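PDB 4OPF: Nrps/pks from Streptomyces albus, which serves as a ketosynthase domain of the oxazolomycin synthase OzmH, from a family that typically joins acyl units by decarboxylative condensation during polyketide assembly. Local coordinates for residues A81-E86 against E225-L230; E86-A91 against H145-R150; F92-Y97 against R244-L249; A276-K281 against N402-L407; V289-T294 against V343-L348. All coordinates share one frame; numbering follows the deposited sequence.

Contact 1 (A81-E86 against E225-L230); sequences ALLLLE and EGVGVL
Leu83 and Leu84 pack on Val227 and Val229 where an outer helix of the thiolase fold lies against the sheet of the N-terminal half. Helix 79-95 runs over strand 226-234 with the short axes 8.9 Å apart and inclined by 40°, a spacing that leaves room for one interleaved layer of aliphatic side chains. Val227 sits between the two leucines and offers a different methyl to each. Its CG1 receives Leu83, whose CD2 comes within 3.7 Å of it, while its CG2 takes CD2 of Leu84 at 3.9 Å. In both pairs the side chains cross obliquely rather than running alongside each other. Leu83 reaches the strand because its CG is anti to the backbone N (chi1 -176°), which swings the isopropyl end out toward Val227. An alanine in place of Leu83 would remove CG and both methyls, and would probably leave a gap beside CG1 of Val227 and reduce the grip of the helix on the strand. Beta-branched valines suit the strand, since each puts two methyls close to the backbone and fills the shallow space under the helix. Gly228, between the valines, serves the other face of the sheet: its bare CA lets Ile344 of helix 338-352, in the central layer, come close to the strand. Glu87, one turn along the outer helix from Leu83, also rests on Val227 and Val229. Farther along the strand Leu84 makes its second contact, CD2 standing 4.2 Å from CG2 of Val229.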
# COMPACT_ATOMS: atom_id res chain seq x y z
N ALA A 81 -13.08 13.49 -2.62
CA ALA A 81 -12.76 12.99 -3.92
C ALA A 81 -12.80 14.13 -4.95
O ALA A 81 -11.93 14.23 -5.83
CB ALA A 81 -13.69 11.85 -4.31
N LEU A 82 -13.79 14.99 -4.85
CA LEU A 82 -13.91 16.11 -5.76
C LEU A 82 -12.74 17.08 -5.59
O LEU A 82 -12.22 17.59 -6.57
CB LEU A 82 -15.20 16.86 -5.52
CG LEU A 82 -16.44 15.99 -5.70
CD1 LEU A 82 -17.72 16.69 -5.29
CD2 LEU A 82 -16.55 15.67 -7.17
N LEU A 83 -12.33 17.33 -4.36
CA LEU A 83 -11.21 18.18 -4.11
C LEU A 83 -9.91 17.60 -4.67
O LEU A 83 -9.09 18.34 -5.18
CB LEU A 83 -11.07 18.35 -2.61
CG LEU A 83 -10.01 19.29 -2.07
CD1 LEU A 83 -10.16 20.65 -2.64
CD2 LEU A 83 -10.09 19.34 -0.54
N LEU A 84 -9.70 16.30 -4.52
CA LEU A 84 -8.53 15.64 -5.09
C LEU A 84 -8.50 15.75 -6.62
O LEU A 84 -7.43 15.87 -7.21
CB LEU A 84 -8.51 14.17 -4.74
CG LEU A 84 -7.88 13.86 -3.41
CD1 LEU A 84 -8.03 12.36 -3.21
CD2 LEU A 84 -6.39 14.23 -3.36
N LEU A 85 -9.66 15.63 -7.26
CA LEU A 85 -9.71 15.80 -8.72
C LEU A 85 -9.18 17.19 -9.16
O LEU A 85 -8.36 17.29 -10.07
CB LEU A 85 -11.15 15.60 -9.25
CG LEU A 85 -11.59 14.14 -9.30
CD1 LEU A 85 -13.09 14.05 -9.52
CD2 LEU A 85 -10.90 13.44 -10.46
N GLU A 86 -9.65 18.23 -8.49
CA GLU A 86 -9.17 19.59 -8.76
C GLU A 86 -7.70 19.70 -8.50
O GLU A 86 -6.96 20.23 -9.33
CB GLU A 86 -9.82 20.68 -7.89
CG GLU A 86 -11.21 21.04 -8.22
CD GLU A 86 -11.72 22.29 -7.48
OE1 GLU A 86 -10.99 22.93 -6.66
OE2 GLU A 86 -12.91 22.63 -7.73
N GLU A 225 -8.22 20.89 7.97
CA GLU A 225 -8.45 20.34 6.66
C GLU A 225 -7.21 20.62 5.86
O GLU A 225 -6.38 21.45 6.24
CB GLU A 225 -9.67 20.98 6.04
CG GLU A 225 -10.91 20.61 6.81
CD GLU A 225 -12.18 21.11 6.14
OE1 GLU A 225 -12.19 22.23 5.55
OE2 GLU A 225 -13.19 20.36 6.23
N GLY A 226 -7.07 19.90 4.77
CA GLY A 226 -6.01 20.15 3.83
C GLY A 226 -5.97 19.15 2.69
O GLY A 226 -6.54 18.05 2.79
N VAL A 227 -5.29 19.54 1.63
CA VAL A 227 -5.01 18.67 0.49
C VAL A 227 -3.71 19.08 -0.18
O VAL A 227 -3.38 20.27 -0.33
CB VAL A 227 -6.20 18.66 -0.52
CG1 VAL A 227 -6.49 20.05 -1.01
CG2 VAL A 227 -5.98 17.73 -1.72
N GLY A 228 -2.97 18.08 -0.61
CA GLY A 228 -1.74 18.28 -1.35
C GLY A 228 -1.54 17.16 -2.33
O GLY A 228 -1.88 16.00 -2.04
N VAL A 229 -1.03 17.50 -3.50
CA VAL A 229 -0.72 16.51 -4.52
C VAL A 229 0.65 16.76 -5.11
O VAL A 229 0.97 17.92 -5.44
CB VAL A 229 -1.76 16.55 -5.66
CG1 VAL A 229 -1.49 15.47 -6.65
CG2 VAL A 229 -3.19 16.43 -5.08
N LEU A 230 1.45 15.70 -5.21
CA LEU A 230 2.78 15.72 -5.89
C LEU A 230 2.75 14.83 -7.12
O LEU A 230 2.11 13.76 -7.09
CB LEU A 230 3.85 15.13 -4.99
CG LEU A 230 3.90 15.73 -3.61
CD1 LEU A 230 4.95 14.99 -2.82
CD2 LEU A 230 4.20 17.23 -3.66

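Contact 2 (E86-A91 against H145-R150); sequences EETLFA and HHFDLR
Leu89 and Phe147 mark the nearest approach of the two backbones, their CA atoms 8.8 Å apart, where helix 79-95 passes the C-terminal end of helix 138-147. Asp148 then leaves helical geometry with a positive phi of 57°, the turn of a Schellman motif. Phe147 alone spans the gap. Its ring meets the helix obliquely: CE2 lies 3.7 Å from CG2 of Thr88, and CZ rests 3.8 Å from the backbone N of Leu89. Thr88 suits this place because its two branches divide the work. CG2, anti to the backbone N, presents a methyl to the ring, while OG1 bonds back to the carbonyl of Leu84. On one face of Phe147, CD2 of His146 sits 3.4 Å above the ring centre, and Phe92 meets the same ring in a T-shaped stack. A serine at Phe147 would probably open a gap beside Thr88 and deprive Phe92 of its aromatic partner. Beyond the turn Arg150 grips Asp148 side-on through NE and NH2, and Asp148 also accepts a bond from the backbone of Arg259 of the second subunit. Helix-to-helix packing thus leads straight into the dimer interface, in keeping with the dimeric thiolase fold of ketosynthases.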
# COMPACT_ATOMS: atom_id res chain seq x y z
N GLU A 86 -9.65 18.23 -8.49
CA GLU A 86 -9.17 19.59 -8.76
C GLU A 86 -7.70 19.70 -8.50
O GLU A 86 -6.96 20.23 -9.33
CB GLU A 86 -9.82 20.68 -7.89
CG GLU A 86 -11.21 21.04 -8.22
CD GLU A 86 -11.72 22.29 -7.48
OE1 GLU A 86 -10.99 22.93 -6.66
OE2 GLU A 86 -12.91 22.63 -7.73
N GLU A 87 -7.29 19.30 -7.33
CA GLU A 87 -5.88 19.50 -6.99
C GLU A 87 -4.94 18.66 -7.83
O GLU A 87 -3.82 19.06 -8.06
CB GLU A 87 -5.61 19.24 -5.54
CG GLU A 87 -6.22 20.29 -4.66
CD GLU A 87 -5.62 21.69 -4.91
OE1 GLU A 87 -4.39 21.87 -5.17
OE2 GLU A 87 -6.42 22.61 -4.85
N THR A 88 -5.36 17.47 -8.25
CA THR A 88 -4.52 16.66 -9.14
C THR A 88 -4.42 17.39 -10.48
O THR A 88 -3.31 17.49 -11.01
CB THR A 88 -5.06 15.25 -9.28
OG1 THR A 88 -5.09 14.63 -7.98
CG2 THR A 88 -4.22 14.44 -10.28
N LEU A 89 -5.53 17.89 -11.01
CA LEU A 89 -5.47 18.70 -12.21
C LEU A 89 -4.48 19.86 -12.03
O LEU A 89 -3.68 20.11 -12.93
CB LEU A 89 -6.83 19.22 -12.60
CG LEU A 89 -6.84 20.17 -13.79
CD1 LEU A 89 -6.34 19.51 -15.09
CD2 LEU A 89 -8.23 20.69 -13.95
N PHE A 90 -4.53 20.55 -10.90
CA PHE A 90 -3.65 21.66 -10.69
C PHE A 90 -2.19 21.24 -10.55
O PHE A 90 -1.28 21.99 -10.94
CB PHE A 90 -4.07 22.50 -9.47
CG PHE A 90 -5.45 23.13 -9.57
CD1 PHE A 90 -6.09 23.33 -10.77
CD2 PHE A 90 -6.12 23.49 -8.42
CE1 PHE A 90 -7.37 23.89 -10.83
CE2 PHE A 90 -7.40 24.06 -8.47
CZ PHE A 90 -8.02 24.26 -9.67
N ALA A 91 -1.92 20.06 -10.01
CA ALA A 91 -0.54 19.59 -9.96
C ALA A 91 -0.01 19.29 -11.34
O ALA A 91 1.15 19.57 -11.64
CB ALA A 91 -0.41 18.38 -9.07
N HIS A 145 -9.43 6.74 -12.84
CA HIS A 145 -10.50 6.67 -13.82
C HIS A 145 -10.58 7.98 -14.63
O HIS A 145 -10.54 7.95 -15.85
CB HIS A 145 -11.84 6.38 -13.15
CG HIS A 145 -12.99 6.35 -14.10
ND1 HIS A 145 -13.82 7.43 -14.30
CD2 HIS A 145 -13.43 5.38 -14.93
CE1 HIS A 145 -14.74 7.12 -15.20
NE2 HIS A 145 -14.51 5.88 -15.60
N HIS A 146 -10.61 9.12 -13.95
CA HIS A 146 -10.83 10.36 -14.63
C HIS A 146 -9.66 10.74 -15.53
O HIS A 146 -9.89 11.20 -16.62
CB HIS A 146 -11.11 11.53 -13.71
CG HIS A 146 -11.12 12.84 -14.46
ND1 HIS A 146 -12.17 13.23 -15.29
CD2 HIS A 146 -10.15 13.78 -14.62
CE1 HIS A 146 -11.86 14.38 -15.88
NE2 HIS A 146 -10.64 14.73 -15.50
N PHE A 147 -8.41 10.56 -15.08
CA PHE A 147 -7.26 10.93 -15.86
C PHE A 147 -6.72 9.78 -16.71
O PHE A 147 -5.75 9.97 -17.44
CB PHE A 147 -6.19 11.45 -14.91
CG PHE A 147 -6.56 12.75 -14.24
CD1 PHE A 147 -6.54 13.93 -14.97
CD2 PHE A 147 -6.93 12.80 -12.92
CE1 PHE A 147 -6.86 15.15 -14.37
CE2 PHE A 147 -7.22 14.01 -12.32
CZ PHE A 147 -7.18 15.18 -13.05
N ASP A 148 -7.38 8.61 -16.64
CA ASP A 148 -7.01 7.37 -17.39
C ASP A 148 -5.53 6.93 -17.10
O ASP A 148 -4.74 6.72 -18.01
CB ASP A 148 -7.21 7.58 -18.86
CG ASP A 148 -7.16 6.28 -19.66
OD1 ASP A 148 -7.39 5.12 -19.15
OD2 ASP A 148 -6.96 6.44 -20.87
N LEU A 149 -5.19 6.86 -15.83
CA LEU A 149 -3.87 6.47 -15.38
C LEU A 149 -3.90 4.97 -15.14
O LEU A 149 -4.89 4.44 -14.67
CB LEU A 149 -3.58 7.24 -14.14
CG LEU A 149 -3.73 8.77 -14.30
CD1 LEU A 149 -3.36 9.40 -12.97
CD2 LEU A 149 -2.80 9.27 -15.38
N ARG A 150 -2.85 4.27 -15.54
CA ARG A 150 -2.89 2.80 -15.64
C ARG A 150 -1.96 2.10 -14.68
O ARG A 150 -1.85 0.86 -14.71
CB ARG A 150 -2.48 2.37 -17.06
CG ARG A 150 -3.28 3.01 -18.17
CD ARG A 150 -4.65 2.49 -18.32
NE ARG A 150 -5.32 3.15 -19.45
CZ ARG A 150 -5.25 2.78 -20.72
NH1 ARG A 150 -4.52 1.73 -21.07
NH2 ARG A 150 -5.87 3.48 -21.64

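Contact 3 (F92-Y97 against R244-L249); sequences FCDAGY and RVHAVL
OD2 of Asp94 is gripped by two donors, NE2 of His246 at 2.8 Å and the backbone N of Met14. The histidine uses the syn lone pair of that oxygen with an N-H...O angle of 159°, and its ring lies only 21° from the carboxylate plane, so the two flat groups meet edge to edge. Asp94 can reach across because its CG is anti to the backbone N (chi1 177°), which points the carboxylate off the last turn of the helix. Arg244 comes in at about a right angle to Asp94. Its NH1 bonds to the carbonyl O of Asp94 at 2.8 Å, close to the guanidinium plane, and it also forms a salt bridge with OD1 at 2.9 Å, where the hydrogen bond is bent and weak. A bend at chi3 carries the guanidinium to the helix end. There it also meets His246, whose CE1 lies 3.5 Å above the guanidinium plane, over its centre. The negative carboxylate would probably help to offset having a positive arginine so close to the imidazole. All this happens where helix 79-95 of the thiolase fold stops in a Schellman motif. Gly96 takes a positive phi, at which a CB would be jammed against the preceding carbonyl, and glycine is the residue that fits. A water fills the next step, donating to O of Ala95 at 2.6 Å and accepting from N of Arg244 at 3.0 Å. Past the glycine, OH of Tyr97 bonds to the carboxylate of Asp243, just before Arg244.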
# COMPACT_ATOMS: atom_id res chain seq x y z
N PHE A 92 -0.84 18.74 -12.21
CA PHE A 92 -0.42 18.52 -13.60
C PHE A 92 -0.12 19.84 -14.31
O PHE A 92 0.87 19.93 -15.05
CB PHE A 92 -1.49 17.77 -14.39
CG PHE A 92 -1.74 16.36 -13.94
CD1 PHE A 92 -0.83 15.66 -13.22
CD2 PHE A 92 -2.90 15.75 -14.26
CE1 PHE A 92 -1.06 14.33 -12.82
CE2 PHE A 92 -3.13 14.40 -13.91
CZ PHE A 92 -2.20 13.70 -13.18
N CYS A 93 -0.99 20.82 -14.13
CA CYS A 93 -0.73 22.20 -14.58
C CYS A 93 0.63 22.71 -14.10
O CYS A 93 1.43 23.23 -14.88
CB CYS A 93 -1.80 23.15 -14.05
SG CYS A 93 -3.37 22.77 -14.91
N ASP A 94 0.90 22.55 -12.82
CA ASP A 94 2.17 23.06 -12.26
C ASP A 94 3.38 22.37 -12.91
O ASP A 94 4.40 23.01 -13.12
CB ASP A 94 2.22 22.80 -10.75
CG ASP A 94 3.55 23.24 -10.12
OD1 ASP A 94 3.79 24.46 -10.08
OD2 ASP A 94 4.33 22.36 -9.68
N ALA A 95 3.26 21.07 -13.21
CA ALA A 95 4.32 20.29 -13.86
C ALA A 95 4.48 20.63 -15.33
O ALA A 95 5.47 20.23 -15.95
CB ALA A 95 4.03 18.79 -13.75
N GLY A 96 3.50 21.31 -15.89
CA GLY A 96 3.51 21.68 -17.27
C GLY A 96 2.93 20.63 -18.20
O GLY A 96 3.19 20.70 -19.40
N TYR A 97 2.12 19.70 -17.70
CA TYR A 97 1.52 18.65 -18.54
C TYR A 97 0.01 18.89 -18.63
O TYR A 97 -0.64 19.10 -17.60
CB TYR A 97 1.75 17.22 -17.99
CG TYR A 97 3.14 16.74 -18.15
CD1 TYR A 97 4.09 16.97 -17.17
CD2 TYR A 97 3.54 16.08 -19.31
CE1 TYR A 97 5.41 16.56 -17.33
CE2 TYR A 97 4.85 15.64 -19.49
CZ TYR A 97 5.79 15.90 -18.51
OH TYR A 97 7.08 15.50 -18.70
N ARG A 244 10.35 20.37 -14.88
CA ARG A 244 10.65 21.13 -13.67
C ARG A 244 11.05 20.15 -12.55
O ARG A 244 10.55 19.00 -12.49
CB ARG A 244 9.39 21.90 -13.26
CG ARG A 244 8.74 22.73 -14.37
CD ARG A 244 7.55 23.52 -13.86
NE ARG A 244 7.99 24.66 -13.07
CZ ARG A 244 7.26 25.29 -12.17
NH1 ARG A 244 6.04 24.88 -11.88
NH2 ARG A 244 7.78 26.32 -11.51
N VAL A 245 12.03 20.50 -11.73
CA VAL A 245 12.38 19.70 -10.60
C VAL A 245 12.38 20.62 -9.43
O VAL A 245 13.32 21.38 -9.26
CB VAL A 245 13.79 19.08 -10.74
CG1 VAL A 245 14.12 18.31 -9.47
CG2 VAL A 245 13.88 18.17 -11.96
N HIS A 246 11.37 20.52 -8.59
CA HIS A 246 11.24 21.33 -7.39
C HIS A 246 12.11 20.86 -6.24
O HIS A 246 12.54 21.66 -5.43
CB HIS A 246 9.80 21.25 -6.89
CG HIS A 246 8.79 21.83 -7.82
ND1 HIS A 246 8.94 23.07 -8.39
CD2 HIS A 246 7.61 21.35 -8.27
CE1 HIS A 246 7.89 23.33 -9.14
NE2 HIS A 246 7.05 22.32 -9.06
N ALA A 247 12.29 19.56 -6.13
CA ALA A 247 13.16 18.97 -5.14
C ALA A 247 13.32 17.51 -5.50
O ALA A 247 12.66 16.99 -6.40
CB ALA A 247 12.59 19.14 -3.73
N VAL A 248 14.22 16.85 -4.81
CA VAL A 248 14.49 15.46 -4.99
C VAL A 248 14.23 14.71 -3.68
O VAL A 248 14.80 15.03 -2.61
CB VAL A 248 15.95 15.26 -5.43
CG1 VAL A 248 16.32 13.80 -5.60
CG2 VAL A 248 16.17 15.98 -6.75
N LEU A 249 13.44 13.64 -3.79
CA LEU A 249 13.30 12.68 -2.68
C LEU A 249 14.44 11.69 -2.72
O LEU A 249 14.62 10.99 -3.72
CB LEU A 249 11.97 11.94 -2.76
CG LEU A 249 11.75 10.81 -1.75
CD1 LEU A 249 11.57 11.35 -0.37
CD2 LEU A 249 10.51 10.04 -2.16
O HOH W 1 7.59 19.30 -14.80

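Contact 4 (A276-K281 against N402-L407); sequences ARALAK and NAHAVL
Ala278 brings its CB to 3.4 Å from the carbonyl O of His404, the closest approach between 276-281 and 402-407. The same methyl lies 3.8 Å from CD2 of His404 at the edge of the imidazole, near its plane, so the ring turns its rim rather than a face to the helix. Farther along the strand, CG2 of Val406 receives two neighbours: CB of Ala278 at 4.2 Å and, at a like distance, CD2 of Leu279. Alanine suits the central place because a small residue lets the backbones draw together; the CA atoms of Ala278 and Ala405 are 6.1 Å apart and the axes 7.7 Å, with an inclination of 32°. Leucine, set off to the flank of the helix, needs its length to reach the valine. The imidazole holds its place through both of its nitrogens. His404 has CG anti to the backbone N (chi1 -172°), and from there ND1 pairs with OG of Ser394 on the next strand and NE2 with OH of Tyr314, so this buried polar ring is satisfied at both ends and kept from turning. On the flank of the helix toward strand 247-256, CG of Lys281 lies over the guanidinium face of Arg277, and both residues form salt bridges with Asp178 of the second subunit. The contact thus belongs to the outer helical layer on the C-terminal half of the thiolase fold, with strands 247-256 and 390-396 flanking 401-408, and with Ala403 turned to helix 162-175 on the other face of the sheet.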
# COMPACT_ATOMS: atom_id res chain seq x y z
N ALA A 276 17.00 6.56 11.06
CA ALA A 276 18.27 5.99 10.60
C ALA A 276 18.13 5.22 9.30
O ALA A 276 19.00 5.30 8.44
CB ALA A 276 18.87 5.08 11.69
N ARG A 277 17.03 4.50 9.11
CA ARG A 277 16.80 3.83 7.84
C ARG A 277 16.62 4.78 6.68
O ARG A 277 17.15 4.55 5.58
CB ARG A 277 15.58 2.88 7.99
CG ARG A 277 15.21 2.10 6.75
CD ARG A 277 16.28 1.05 6.34
NE ARG A 277 15.85 0.48 5.05
CZ ARG A 277 16.66 -0.02 4.13
NH1 ARG A 277 16.14 -0.46 2.98
NH2 ARG A 277 17.98 -0.06 4.34
N ALA A 278 15.86 5.84 6.84
CA ALA A 278 15.67 6.77 5.71
C ALA A 278 16.99 7.40 5.31
O ALA A 278 17.27 7.62 4.12
CB ALA A 278 14.68 7.86 6.04
N LEU A 279 17.77 7.76 6.31
CA LEU A 279 19.12 8.29 6.04
C LEU A 279 20.04 7.36 5.29
O LEU A 279 20.72 7.79 4.36
CB LEU A 279 19.85 8.60 7.33
CG LEU A 279 19.57 9.92 7.96
CD1 LEU A 279 20.56 9.96 9.14
CD2 LEU A 279 19.84 11.12 7.03
N ALA A 280 20.08 6.09 5.71
CA ALA A 280 20.82 5.09 4.99
C ALA A 280 20.36 4.95 3.54
O ALA A 280 21.19 4.87 2.65
CB ALA A 280 20.74 3.73 5.71
N LYS A 281 19.05 4.96 3.28
CA LYS A 281 18.57 4.82 1.92
C LYS A 281 18.95 6.04 1.10
O LYS A 281 19.19 5.95 -0.09
CB LYS A 281 17.03 4.63 1.87
CG LYS A 281 16.54 3.28 2.41
CD LYS A 281 15.01 3.18 2.59
CE LYS A 281 14.30 2.69 1.33
NZ LYS A 281 12.79 2.55 1.51
N ASN A 402 5.29 4.75 11.76
CA ASN A 402 6.18 5.85 11.64
C ASN A 402 6.74 5.93 10.25
O ASN A 402 7.00 4.90 9.59
CB ASN A 402 7.37 5.66 12.57
CG ASN A 402 6.96 5.35 13.97
OD1 ASN A 402 6.30 6.14 14.62
ND2 ASN A 402 7.34 4.19 14.45
N ALA A 403 7.01 7.16 9.81
CA ALA A 403 7.58 7.40 8.53
C ALA A 403 8.52 8.58 8.58
O ALA A 403 8.28 9.51 9.35
CB ALA A 403 6.47 7.67 7.54
N HIS A 404 9.54 8.56 7.72
CA HIS A 404 10.51 9.64 7.68
C HIS A 404 11.08 9.73 6.28
O HIS A 404 11.44 8.74 5.67
CB HIS A 404 11.63 9.34 8.69
CG HIS A 404 12.62 10.45 8.92
ND1 HIS A 404 12.36 11.54 9.73
CD2 HIS A 404 13.91 10.59 8.51
CE1 HIS A 404 13.42 12.32 9.75
NE2 HIS A 404 14.39 11.75 9.06
N ALA A 405 11.14 10.95 5.75
CA ALA A 405 11.60 11.17 4.40
C ALA A 405 12.71 12.20 4.41
O ALA A 405 12.65 13.18 5.18
CB ALA A 405 10.45 11.66 3.54
N VAL A 406 13.68 12.01 3.52
CA VAL A 406 14.81 12.91 3.31
C VAL A 406 14.75 13.48 1.89
O VAL A 406 14.67 12.73 0.94
CB VAL A 406 16.15 12.16 3.51
CG1 VAL A 406 17.33 13.07 3.28
CG2 VAL A 406 16.22 11.63 4.93
N LEU A 407 14.77 14.81 1.79
CA LEU A 407 14.65 15.56 0.55
C LEU A 407 15.83 16.54 0.33
O LEU A 407 16.42 17.03 1.31
CB LEU A 407 13.36 16.31 0.62
CG LEU A 407 12.12 15.45 0.71
CD1 LEU A 407 11.15 16.04 1.69
CD2 LEU A 407 11.49 15.44 -0.67

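Contact 5 (V289-T294 against V343-L348); sequences VTYIET and VIKTVL
In the central helical layer of the thiolase fold, Lys345 of helix 338-352 reaches over to Tyr291 and Glu293 of strand 291-293, which runs nearly antiparallel to it at 156°. NZ of the lysine gives a hydrogen bond to OE1 of Glu293 at 2.7 Å, part of a salt bridge, and a second to OH of Tyr291 at 2.9 Å. The ammonium meets OE1 on the syn side, a little out of the carboxylate plane. Lysine suits the place for its reach: its CG is anti to the backbone N (chi1 161°) and the chain stays extended beyond it, crossing both strand side chains at about a right angle. Glu293, by contrast, bends at chi2 (74°) to turn its carboxylate toward the ammonium. Its other oxygen, OE2, accepts from the backbone N of Val327, which helps fix the rotation of the carboxylate. Burying a charge here is probably made tolerable by this pairing. Beside the polar group, OG1 of Thr346 lies 3.9 Å from CB of Glu293, but its hydrogen bond goes to the carbonyl of Gly342 one turn back. Strand 291-293 lies between strands 390-396 and 322-325, with Ile292 turned to helix 300-314 on the other face.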
# COMPACT_ATOMS: atom_id res chain seq x y z
N VAL A 289 21.96 17.01 6.78
CA VAL A 289 20.52 17.34 6.88
C VAL A 289 20.43 18.53 7.84
O VAL A 289 20.74 18.42 9.01
CB VAL A 289 19.69 16.16 7.37
CG1 VAL A 289 18.21 16.51 7.47
CG2 VAL A 289 19.87 14.96 6.44
N THR A 290 19.97 19.65 7.30
CA THR A 290 19.99 20.96 7.94
C THR A 290 18.70 21.33 8.65
O THR A 290 18.72 22.13 9.60
CB THR A 290 20.29 21.99 6.85
OG1 THR A 290 21.56 21.68 6.30
CG2 THR A 290 20.29 23.42 7.34
N TYR A 291 17.58 20.80 8.20
CA TYR A 291 16.28 21.14 8.74
C TYR A 291 15.41 19.89 8.83
O TYR A 291 15.43 19.07 7.92
CB TYR A 291 15.60 22.13 7.81
CG TYR A 291 14.25 22.64 8.29
CD1 TYR A 291 14.20 23.73 9.12
CD2 TYR A 291 13.04 22.02 7.94
CE1 TYR A 291 13.02 24.25 9.58
CE2 TYR A 291 11.83 22.51 8.43
CZ TYR A 291 11.82 23.64 9.22
OH TYR A 291 10.66 24.21 9.71
N ILE A 292 14.66 19.74 9.91
CA ILE A 292 13.70 18.68 10.07
C ILE A 292 12.32 19.29 10.41
O ILE A 292 12.17 20.01 11.40
CB ILE A 292 14.11 17.76 11.20
CG1 ILE A 292 15.52 17.21 10.90
CG2 ILE A 292 13.14 16.63 11.40
CD1 ILE A 292 16.03 16.32 11.96
N GLU A 293 11.35 19.00 9.55
CA GLU A 293 9.94 19.16 9.87
C GLU A 293 9.54 17.98 10.78
O GLU A 293 9.36 16.85 10.33
CB GLU A 293 9.13 19.21 8.60
CG GLU A 293 7.58 19.11 8.76
CD GLU A 293 6.91 20.37 9.31
OE1 GLU A 293 7.63 21.43 9.36
OE2 GLU A 293 5.67 20.31 9.68
N THR A 294 9.37 18.27 12.06
CA THR A 294 9.22 17.30 13.10
C THR A 294 7.78 16.76 13.11
O THR A 294 6.87 17.36 12.58
CB THR A 294 9.48 17.93 14.49
OG1 THR A 294 8.54 19.01 14.73
CG2 THR A 294 10.87 18.48 14.59
N VAL A 343 5.64 17.82 3.73
CA VAL A 343 6.48 17.60 2.60
C VAL A 343 6.44 18.81 1.68
O VAL A 343 7.47 19.25 1.21
CB VAL A 343 6.08 16.31 1.86
CG1 VAL A 343 6.70 16.21 0.47
CG2 VAL A 343 6.49 15.09 2.70
N ILE A 344 5.27 19.38 1.44
CA ILE A 344 5.15 20.54 0.54
C ILE A 344 5.90 21.77 1.13
O ILE A 344 6.63 22.45 0.41
CB ILE A 344 3.67 20.86 0.23
CG1 ILE A 344 3.11 19.74 -0.68
CG2 ILE A 344 3.50 22.23 -0.43
CD1 ILE A 344 1.63 19.82 -0.95
N LYS A 345 5.75 21.99 2.43
CA LYS A 345 6.50 23.03 3.13
C LYS A 345 8.01 22.90 2.90
O LYS A 345 8.68 23.84 2.52
CB LYS A 345 6.24 23.00 4.64
CG LYS A 345 7.32 23.74 5.45
CD LYS A 345 6.95 23.81 6.92
CE LYS A 345 8.16 24.13 7.76
NZ LYS A 345 7.76 24.13 9.21
N THR A 346 8.51 21.72 3.14
CA THR A 346 9.94 21.46 2.96
C THR A 346 10.39 21.60 1.52
O THR A 346 11.46 22.11 1.30
CB THR A 346 10.25 20.05 3.45
OG1 THR A 346 9.90 19.99 4.83
CG2 THR A 346 11.68 19.78 3.36
N VAL A 347 9.57 21.15 0.54
CA VAL A 347 9.91 21.32 -0.85
C VAL A 347 9.96 22.80 -1.17
O VAL A 347 10.86 23.26 -1.84
CB VAL A 347 8.91 20.61 -1.79
CG1 VAL A 347 9.11 21.08 -3.24
CG2 VAL A 347 9.03 19.08 -1.62
N LEU A 348 9.00 23.55 -0.68
CA LEU A 348 9.02 24.98 -0.92
C LEU A 348 10.25 25.69 -0.28
O LEU A 348 10.84 26.61 -0.87
CB LEU A 348 7.73 25.60 -0.41
CG LEU A 348 6.49 25.25 -1.22
CD1 LEU A 348 5.26 25.78 -0.50
CD2 LEU A 348 6.58 25.88 -2.59

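Overall arrangement
Helix 79-95 opens three loops in succession. Contact 2 closes first, against the end of helix 138-147, and is nested inside contact 1, which closes on strand 226-234. Contact 3, opening last and closing just before strand 247-256, crosses both. Together they tie one helix to a neighbouring helix, to the sheet of the N-terminal half and to the lead-in of strand 247-256. The chain then begins a second set: contact 4 opens at helix 268-282 and closes at strand 401-408, with contact 5 nested within it. Helix 338-352 joins the two groups, since it packs on strand 226-234 of contact 1, on His246 of contact 3 and on strand 291-293. Contacts 2 and 4, about 28 Å apart between centres, both border the second subunit.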